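Local atomic coordinates of thiamin pyrophosphokinase family protein (Enterococcus faecalis, PDB entry 3MEL), a protein that probably transfers pyrophosphate from ATP to thiamine, making thiamine diphosphate, which it is seen to bind together with magnesium. Residues A[2-16]-A[91-103]. Sequence-based numbering, arbitrary orientation.
Sequences SRVLLVAGGNPSDWP and FPQAEMTIIGATG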
loop_
_atom_site.group_PDB
_atom_site.type_symbol
_atom_site.label_atom_id
_atom_site.label_comp_id
_atom_site.label_asym_id
_atom_site.label_seq_id
_atom_site.Cartn_x
_atom_site.Cartn_y
_atom_site.Cartn_z
ATOM N N SER A 2 -27.774 0.902 -4.924
ATOM C CA SER A 2 -27.245 2.211 -5.295
ATOM C C SER A 2 -25.728 2.182 -5.317
ATOM O O SER A 2 -25.115 1.526 -4.500
ATOM C CB SER A 2 -27.741 3.270 -4.310
ATOM O OG SER A 2 -27.795 2.734 -3.000
ATOM N N ARG A 3 -25.116 2.881 -6.258
ATOM C CA ARG A 3 -23.673 2.990 -6.240
ATOM C C ARG A 3 -23.235 4.438 -6.306
ATOM O O ARG A 3 -23.865 5.246 -6.990
ATOM C CB ARG A 3 -23.078 2.221 -7.403
ATOM C CG ARG A 3 -23.406 0.763 -7.357
ATOM C CD ARG A 3 -22.725 0.040 -8.489
ATOM N NE ARG A 3 -23.140 -1.354 -8.533
ATOM C CZ ARG A 3 -24.090 -1.821 -9.331
ATOM N NH1 ARG A 3 -24.718 -1.000 -10.167
ATOM N NH2 ARG A 3 -24.404 -3.108 -9.298
ATOM N N VAL A 4 -22.167 4.777 -5.593
ATOM C CA VAL A 4 -21.630 6.120 -5.692
ATOM C C VAL A 4 -20.192 6.040 -6.124
ATOM O O VAL A 4 -19.470 5.172 -5.672
ATOM C CB VAL A 4 -21.705 6.852 -4.364
ATOM C CG1 VAL A 4 -21.200 8.276 -4.533
ATOM C CG2 VAL A 4 -23.137 6.826 -3.814
ATOM N N LEU A 5 -19.773 6.938 -7.003
ATOM C CA LEU A 5 -18.391 6.937 -7.487
ATOM C C LEU A 5 -17.602 8.163 -7.026
ATOM O O LEU A 5 -18.021 9.280 -7.290
ATOM C CB LEU A 5 -18.369 6.899 -9.008
ATOM C CG LEU A 5 -16.966 6.934 -9.596
ATOM C CD1 LEU A 5 -16.298 5.589 -9.405
ATOM C CD2 LEU A 5 -17.005 7.285 -11.055
ATOM N N LEU A 6 -16.461 7.957 -6.360
ATOM C CA LEU A 6 -15.637 9.073 -5.857
ATOM C C LEU A 6 -14.300 9.182 -6.592
ATOM O O LEU A 6 -13.685 8.176 -6.881
ATOM C CB LEU A 6 -15.407 8.946 -4.349
ATOM C CG LEU A 6 -16.656 8.835 -3.472
ATOM C CD1 LEU A 6 -17.213 7.421 -3.564
ATOM C CD2 LEU A 6 -16.378 9.200 -2.029
ATOM N N VAL A 7 -13.851 10.397 -6.895
ATOM C CA VAL A 7 -12.649 10.576 -7.716
ATOM C C VAL A 7 -11.568 11.464 -7.066
ATOM O O VAL A 7 -11.681 12.683 -7.019
ATOM C CB VAL A 7 -13.013 11.128 -9.108
ATOM C CG1 VAL A 7 -11.813 11.118 -10.015
ATOM C CG2 VAL A 7 -14.161 10.318 -9.718
ATOM N N ALA A 8 -10.523 10.831 -6.541
ATOM C CA ALA A 8 -9.356 11.544 -6.054
ATOM C C ALA A 8 -8.547 12.072 -7.233
ATOM O O ALA A 8 -8.945 11.922 -8.389
ATOM C CB ALA A 8 -8.512 10.643 -5.204
ATOM N N GLY A 9 -7.406 12.681 -6.933
ATOM C CA GLY A 9 -6.675 13.456 -7.918
ATOM C C GLY A 9 -5.661 12.670 -8.713
ATOM O O GLY A 9 -4.840 13.239 -9.430
ATOM N N GLY A 10 -5.726 11.353 -8.591
ATOM C CA GLY A 10 -4.787 10.490 -9.271
ATOM C C GLY A 10 -4.834 10.731 -10.757
ATOM O O GLY A 10 -5.775 11.336 -11.258
ATOM N N ASN A 11 -3.808 10.280 -11.465
ATOM C CA ASN A 11 -3.867 10.281 -12.913
ATOM C C ASN A 11 -4.940 9.289 -13.354
ATOM O O ASN A 11 -4.940 8.129 -12.912
ATOM C CB ASN A 11 -2.506 9.928 -13.523
ATOM C CG ASN A 11 -2.563 9.802 -15.045
ATOM O OD1 ASN A 11 -3.585 10.092 -15.667
ATOM N ND2 ASN A 11 -1.458 9.376 -15.648
ATOM N N PRO A 12 -5.886 9.758 -14.192
ATOM C CA PRO A 12 -6.988 8.957 -14.748
ATOM C C PRO A 12 -6.486 7.766 -15.563
ATOM O O PRO A 12 -7.241 6.822 -15.801
ATOM C CB PRO A 12 -7.709 9.950 -15.664
ATOM C CG PRO A 12 -7.381 11.276 -15.107
ATOM C CD PRO A 12 -5.988 11.174 -14.584
ATOM N N SER A 13 -5.226 7.817 -15.986
ATOM C CA SER A 13 -4.612 6.717 -16.724
ATOM C C SER A 13 -4.649 5.429 -15.914
ATOM O O SER A 13 -4.625 4.337 -16.476
ATOM C CB SER A 13 -3.162 7.048 -17.075
ATOM O OG SER A 13 -3.095 8.117 -18.000
ATOM N N ASP A 14 -4.708 5.563 -14.593
ATOM C CA ASP A 14 -4.651 4.411 -13.706
ATOM C C ASP A 14 -6.007 4.092 -13.148
ATOM O O ASP A 14 -6.114 3.328 -12.181
ATOM C CB ASP A 14 -3.687 4.654 -12.552
ATOM C CG ASP A 14 -2.308 5.013 -13.024
ATOM O OD1 ASP A 14 -1.922 4.571 -14.128
ATOM O OD2 ASP A 14 -1.616 5.741 -12.287
ATOM N N TRP A 15 -7.032 4.688 -13.755
ATOM C CA TRP A 15 -8.407 4.407 -13.395
ATOM C C TRP A 15 -8.785 2.978 -13.781
ATOM O O TRP A 15 -8.215 2.398 -14.706
ATOM C CB TRP A 15 -9.345 5.368 -14.119
ATOM C CG TRP A 15 -9.563 6.718 -13.462
ATOM C CD1 TRP A 15 -9.040 7.173 -12.274
ATOM C CD2 TRP A 15 -10.380 7.780 -13.967
ATOM N NE1 TRP A 15 -9.475 8.453 -12.023
ATOM C CE2 TRP A 15 -10.303 8.845 -13.045
ATOM C CE3 TRP A 15 -11.165 7.934 -15.115
ATOM C CZ2 TRP A 15 -10.987 10.045 -13.239
ATOM C CZ3 TRP A 15 -11.834 9.119 -15.307
ATOM C CH2 TRP A 15 -11.743 10.161 -14.376
ATOM N N PRO A 16 -9.762 2.405 -13.073
ATOM C CA PRO A 16 -10.319 1.163 -13.576
ATOM C C PRO A 16 -11.165 1.541 -14.784
ATOM O O PRO A 16 -11.462 2.721 -15.003
ATOM C CB PRO A 16 -11.249 0.708 -12.451
ATOM C CG PRO A 16 -11.144 1.721 -11.371
ATOM C CD PRO A 16 -10.539 2.936 -11.948
ATOM N N PHE A 91 -26.078 9.108 0.930
ATOM C CA PHE A 91 -26.418 7.795 0.359
ATOM C C PHE A 91 -26.004 6.679 1.297
ATOM O O PHE A 91 -25.145 5.880 0.969
ATOM C CB PHE A 91 -25.715 7.598 -0.979
ATOM C CG PHE A 91 -26.182 8.541 -2.057
ATOM C CD1 PHE A 91 -27.010 8.096 -3.078
ATOM C CD2 PHE A 91 -25.806 9.875 -2.043
ATOM C CE1 PHE A 91 -27.446 8.968 -4.065
ATOM C CE2 PHE A 91 -26.229 10.737 -3.020
ATOM C CZ PHE A 91 -27.050 10.286 -4.035
ATOM N N PRO A 92 -26.635 6.596 2.469
ATOM C CA PRO A 92 -26.009 5.788 3.520
ATOM C C PRO A 92 -25.937 4.283 3.216
ATOM O O PRO A 92 -25.339 3.530 3.979
ATOM C CB PRO A 92 -26.895 6.047 4.750
ATOM C CG PRO A 92 -27.862 7.123 4.349
ATOM C CD PRO A 92 -27.953 7.108 2.870
ATOM N N GLN A 93 -26.541 3.831 2.132
ATOM C CA GLN A 93 -26.568 2.393 1.886
ATOM C C GLN A 93 -25.890 2.046 0.588
ATOM O O GLN A 93 -25.835 0.891 0.197
ATOM C CB GLN A 93 -27.995 1.865 1.867
ATOM C CG GLN A 93 -28.778 2.075 3.152
ATOM C CD GLN A 93 -30.122 1.389 3.059
ATOM O OE1 GLN A 93 -31.049 1.881 2.397
ATOM N NE2 GLN A 93 -30.230 0.220 3.688
ATOM N N ALA A 94 -25.355 3.062 -0.064
ATOM C CA ALA A 94 -24.763 2.902 -1.379
ATOM C C ALA A 94 -23.345 2.371 -1.286
ATOM O O ALA A 94 -22.625 2.631 -0.314
ATOM C CB ALA A 94 -24.779 4.228 -2.132
ATOM N N GLU A 95 -22.956 1.646 -2.329
ATOM C CA GLU A 95 -21.645 1.057 -2.434
ATOM C C GLU A 95 -20.620 2.044 -2.972
ATOM O O GLU A 95 -20.572 2.307 -4.167
ATOM C CB GLU A 95 -21.722 -0.138 -3.357
ATOM C CG GLU A 95 -20.414 -0.850 -3.526
ATOM C CD GLU A 95 -20.326 -1.519 -4.859
ATOM O OE1 GLU A 95 -20.331 -0.797 -5.878
ATOM O OE2 GLU A 95 -20.255 -2.759 -4.880
HETATM N N MSE A 96 -19.774 2.552 -2.079
HETATM C CA MSE A 96 -18.787 3.576 -2.406
HETATM C C MSE A 96 -17.546 3.070 -3.122
HETATM O O MSE A 96 -16.757 2.309 -2.582
HETATM C CB MSE A 96 -18.379 4.262 -1.123
HETATM C CG MSE A 96 -19.574 4.623 -0.283
HETATM SE SE MSE A 96 -20.371 6.309 -0.884
HETATM C CE MSE A 96 -22.096 6.110 -0.022
ATOM N N THR A 97 -17.363 3.527 -4.345
ATOM C CA THR A 97 -16.218 3.138 -5.141
ATOM C C THR A 97 -15.271 4.313 -5.223
ATOM O O THR A 97 -15.627 5.381 -5.718
ATOM C CB THR A 97 -16.652 2.731 -6.562
ATOM O OG1 THR A 97 -17.571 1.634 -6.485
ATOM C CG2 THR A 97 -15.458 2.343 -7.405
ATOM N N ILE A 98 -14.060 4.123 -4.730
ATOM C CA ILE A 98 -13.094 5.202 -4.739
ATOM C C ILE A 98 -12.015 4.953 -5.759
ATOM O O ILE A 98 -11.211 4.050 -5.604
ATOM C CB ILE A 98 -12.453 5.396 -3.363
ATOM C CG1 ILE A 98 -13.532 5.642 -2.308
ATOM C CG2 ILE A 98 -11.474 6.559 -3.391
ATOM C CD1 ILE A 98 -12.954 5.998 -0.941
ATOM N N ILE A 99 -11.992 5.755 -6.808
ATOM C CA ILE A 99 -10.909 5.666 -7.766
ATOM C C ILE A 99 -10.030 6.926 -7.738
ATOM O O ILE A 99 -10.427 7.963 -7.203
ATOM C CB ILE A 99 -11.426 5.412 -9.187
ATOM C CG1 ILE A 99 -12.098 6.667 -9.747
ATOM C CG2 ILE A 99 -12.365 4.209 -9.193
ATOM C CD1 ILE A 99 -12.337 6.638 -11.234
ATOM N N GLY A 100 -8.825 6.810 -8.293
ATOM C CA GLY A 100 -7.924 7.930 -8.441
ATOM C C GLY A 100 -7.147 8.170 -7.185
ATOM O O GLY A 100 -6.483 9.192 -7.064
ATOM N N ALA A 101 -7.251 7.252 -6.228
ATOM C CA ALA A 101 -6.450 7.341 -5.007
ATOM C C ALA A 101 -5.101 6.686 -5.277
ATOM O O ALA A 101 -4.690 5.765 -4.557
ATOM C CB ALA A 101 -7.154 6.671 -3.843
ATOM N N THR A 102 -4.427 7.189 -6.318
ATOM C CA THR A 102 -3.251 6.558 -6.928
ATOM C C THR A 102 -2.012 7.476 -6.929
ATOM O O THR A 102 -0.968 7.136 -7.493
ATOM C CB THR A 102 -3.557 6.045 -8.395
ATOM O OG1 THR A 102 -3.892 7.139 -9.267
ATOM C CG2 THR A 102 -4.692 5.031 -8.394
ATOM N N GLY A 103 -2.132 8.630 -6.283
ATOM C CA GLY A 103 -1.046 9.596 -6.255
ATOM C C GLY A 103 0.367 9.080 -5.979
ATOM O O GLY A 103 1.345 9.763 -6.330
#
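Ile99 meets Trp15 and Pro16 where two neighbouring parallel strands, 3-7 and 95-99, run out into loops at the middle of the mixed sheet, in the alpha/beta part characteristic of the thiamin pyrophosphokinase catalytic domain. The CD1 methyl of Ile99 stands over the five-membered ring of Trp15 in a CH-pi contact, 3.3 Å from the centroid and almost on the ring normal, while Pro12 CA covers the opposite face of the indole. With its CG1 branch lodged between backbone N and carbonyl carbon (chi1 72°), Ile99 sends CD1 to the indole and its other methyl, CG2, to Pro16 CG at 3.5 Å.

Earlier along the strands, Leu5 and Thr97 share this face of the sheet, the leucine slanting across the threonine so that its CD1 meets Thr97 CG2, 3.9 Å away. At the start of the two strands, Arg3 and Glu95 lie side by side and point the same way, their flat ends turned 50° apart; Glu95 OE1 sits at the guanidinium edge, but the bridge to Arg3 NE is long at 3.9 Å, and the stronger partner of the carboxylate is Arg129. The other face is apolar: Val4 CG2 touches Ala94 CB at 3.5 Å, and the valine side chain crosses that of Phe91 at about a right angle, while Met96, present as selenomethionine, bends at chi2 to bring its selenium SE alongside Val4 CB and also packs on helix 79-90.

Alternating backbone bonds join the strands from Ser2 O to Ala8 N; the bond from Thr97 N to Val4 O and that from Leu6 N to Thr97 O are nearly straight. At this end the side chain of Ala8 lies about 5 Å from the bound thiamine diphosphate. Gly10 N closes the loop end with a weak hydrogen bond to Gly100 O, 2.8 Å long and bent to 130° at the hydrogen.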